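Local atomic coordinates of Sys-1 protein (PDB entry 3C2G), a protein that acts as a worm beta-catenin, a Wnt-pathway transcription coregulator that binds the TCF factor POP-1 directly and activates or represses target genes. Residues F348-V353 and C401-N406. Residues are numbered along the deposited sequence; the frame is centred on the assembly and turned at random.
Sequences FLSNVV and CLRTLN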
loop_
_atom_site.group_PDB
_atom_site.type_symbol
_atom_site.label_atom_id
_atom_site.label_comp_id
_atom_site.label_asym_id
_atom_site.label_seq_id
_atom_site.Cartn_x
_atom_site.Cartn_y
_atom_site.Cartn_z
ATOM N N PHE A 348 -1.978 -6.001 8.684
ATOM C CA PHE A 348 -2.998 -6.964 8.311
ATOM C C PHE A 348 -3.768 -7.547 9.517
ATOM O O PHE A 348 -4.990 -7.698 9.473
ATOM C CB PHE A 348 -2.362 -8.099 7.500
ATOM C CG PHE A 348 -3.303 -9.216 7.194
ATOM C CD1 PHE A 348 -4.127 -9.160 6.084
ATOM C CD2 PHE A 348 -3.394 -10.313 8.036
ATOM C CE1 PHE A 348 -5.016 -10.206 5.801
ATOM C CE2 PHE A 348 -4.285 -11.345 7.777
ATOM C CZ PHE A 348 -5.091 -11.298 6.657
ATOM N N LEU A 349 -3.036 -7.903 10.565
ATOM C CA LEU A 349 -3.609 -8.477 11.765
ATOM C C LEU A 349 -4.614 -7.512 12.395
ATOM O O LEU A 349 -5.733 -7.899 12.731
ATOM C CB LEU A 349 -2.482 -8.805 12.750
ATOM C CG LEU A 349 -2.832 -9.576 14.019
ATOM C CD1 LEU A 349 -3.542 -10.916 13.707
ATOM C CD2 LEU A 349 -1.572 -9.779 14.875
ATOM N N SER A 350 -4.230 -6.243 12.494
ATOM C CA SER A 350 -5.085 -5.220 13.106
ATOM C C SER A 350 -6.420 -5.062 12.401
ATOM O O SER A 350 -7.437 -4.925 13.068
ATOM C CB SER A 350 -4.375 -3.876 13.190
ATOM O OG SER A 350 -4.084 -3.397 11.893
ATOM N N ASN A 351 -6.418 -5.099 11.065
ATOM C CA ASN A 351 -7.664 -5.012 10.298
ATOM C C ASN A 351 -8.466 -6.306 10.287
ATOM O O ASN A 351 -9.695 -6.273 10.344
ATOM C CB ASN A 351 -7.414 -4.581 8.854
ATOM C CG ASN A 351 -7.009 -3.128 8.733
ATOM O OD1 ASN A 351 -7.362 -2.295 9.562
ATOM N ND2 ASN A 351 -6.256 -2.815 7.681
ATOM N N VAL A 352 -7.786 -7.447 10.200
ATOM C CA VAL A 352 -8.506 -8.709 10.029
ATOM C C VAL A 352 -9.317 -9.063 11.285
ATOM O O VAL A 352 -10.392 -9.646 11.165
ATOM C CB VAL A 352 -7.592 -9.883 9.585
ATOM C CG1 VAL A 352 -6.855 -10.515 10.768
ATOM C CG2 VAL A 352 -8.388 -10.943 8.855
ATOM N N VAL A 353 -8.807 -8.714 12.471
ATOM C CA VAL A 353 -9.508 -9.042 13.703
ATOM C C VAL A 353 -10.647 -8.071 13.945
ATOM O O VAL A 353 -11.556 -8.374 14.709
ATOM C CB VAL A 353 -8.585 -9.088 14.965
ATOM C CG1 VAL A 353 -7.443 -10.082 14.779
ATOM C CG2 VAL A 353 -8.056 -7.699 15.344
ATOM N N CYS A 401 0.507 -2.880 16.406
ATOM C CA CYS A 401 0.350 -3.875 17.467
ATOM C C CYS A 401 -0.672 -3.442 18.521
ATOM O O CYS A 401 -1.568 -4.205 18.862
ATOM C CB CYS A 401 1.691 -4.214 18.103
ATOM S SG CYS A 401 2.837 -5.127 17.018
ATOM N N LEU A 402 -0.567 -2.199 18.978
ATOM C CA LEU A 402 -1.475 -1.650 19.973
ATOM C C LEU A 402 -2.890 -1.496 19.449
ATOM O O LEU A 402 -3.861 -1.648 20.204
ATOM C CB LEU A 402 -0.964 -0.312 20.489
ATOM C CG LEU A 402 0.392 -0.311 21.188
ATOM C CD1 LEU A 402 0.786 1.117 21.406
ATOM C CD2 LEU A 402 0.404 -1.085 22.524
ATOM N N ARG A 403 -3.027 -1.194 18.164
ATOM C CA ARG A 403 -4.360 -1.150 17.554
ATOM C C ARG A 403 -4.978 -2.564 17.536
ATOM O O ARG A 403 -6.171 -2.740 17.749
ATOM C CB ARG A 403 -4.289 -0.546 16.148
ATOM C CG ARG A 403 -5.476 0.332 15.787
ATOM C CD ARG A 403 -5.345 1.027 14.401
ATOM N NE ARG A 403 -4.748 0.152 13.393
ATOM C CZ ARG A 403 -3.537 0.333 12.877
ATOM N NH1 ARG A 403 -2.805 1.386 13.253
ATOM N NH2 ARG A 403 -3.059 -0.542 11.988
ATOM N N THR A 404 -4.156 -3.579 17.316
ATOM C CA THR A 404 -4.648 -4.941 17.385
ATOM C C THR A 404 -5.052 -5.284 18.818
ATOM O O THR A 404 -6.107 -5.884 19.029
ATOM C CB THR A 404 -3.605 -5.946 16.891
ATOM O OG1 THR A 404 -3.140 -5.532 15.607
ATOM C CG2 THR A 404 -4.199 -7.353 16.816
ATOM N N LEU A 405 -4.221 -4.891 19.785
ATOM C CA LEU A 405 -4.526 -5.097 21.196
ATOM C C LEU A 405 -5.879 -4.511 21.549
ATOM O O LEU A 405 -6.688 -5.171 22.183
ATOM C CB LEU A 405 -3.445 -4.500 22.114
ATOM C CG LEU A 405 -3.628 -4.674 23.645
ATOM C CD1 LEU A 405 -3.692 -6.136 24.028
ATOM C CD2 LEU A 405 -2.529 -3.966 24.455
ATOM N N ASN A 406 -6.117 -3.285 21.106
ATOM C CA ASN A 406 -7.323 -2.545 21.438
ATOM C C ASN A 406 -8.579 -3.180 20.866
ATOM O O ASN A 406 -9.627 -3.171 21.512
ATOM C CB ASN A 406 -7.193 -1.085 20.999
ATOM C CG ASN A 406 -6.072 -0.339 21.738
ATOM O OD1 ASN A 406 -5.485 -0.848 22.700
ATOM N ND2 ASN A 406 -5.777 0.878 21.285
HETATM O O HOH W 1 -6.660 -1.416 12.416
#
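S350 OG is held from two directions: it accepts a hydrogen bond from NH2 of R403 at 3.0 Å and gives its own proton to the backbone O of G347, one turn back in its helix. The R403 bond is somewhat bent, 150° at the hydrogen, and the hydroxyl is tilted out of the guanidinium plane. R403 gets there by folding at chi3 (39°), which swings the guanidinium back toward 348-353; the same NH2 also binds N400 OD1, fixing the group from its own helix. Further along the guanidinium edge and in its plane, NE donates to a water at 2.7 Å, and that water donates to N351 OD1.

The segments belong to helices 339-352 and 388-409, side by side in the armadillo superhelix; the pieces 348-352 and 401-406 run at 21°, with axes 8.3 Å apart at closest approach. Both border the groove that holds the bound POP-1 peptide: N351 ND2 bonds the peptide backbone, as asparagines do in other armadillo grooves, and R403 packs against a basic side chain. A leucine in place of R403 would probably leave S350 OG and N400 OD1 without this donor and the bridging water without its NE partner.

Away from the arginine, OG1 of T404 lies 3.2 Å from CA and CB of S350 while bonding N400 O. Its methyl CG2, anti to the backbone N, reaches 3.8 Å from L349 CG and 4.1 Å from V353 CG2; the T404 side chain crosses both at about a right angle. L349 continues the apolar layer onto L326, L330 and L372.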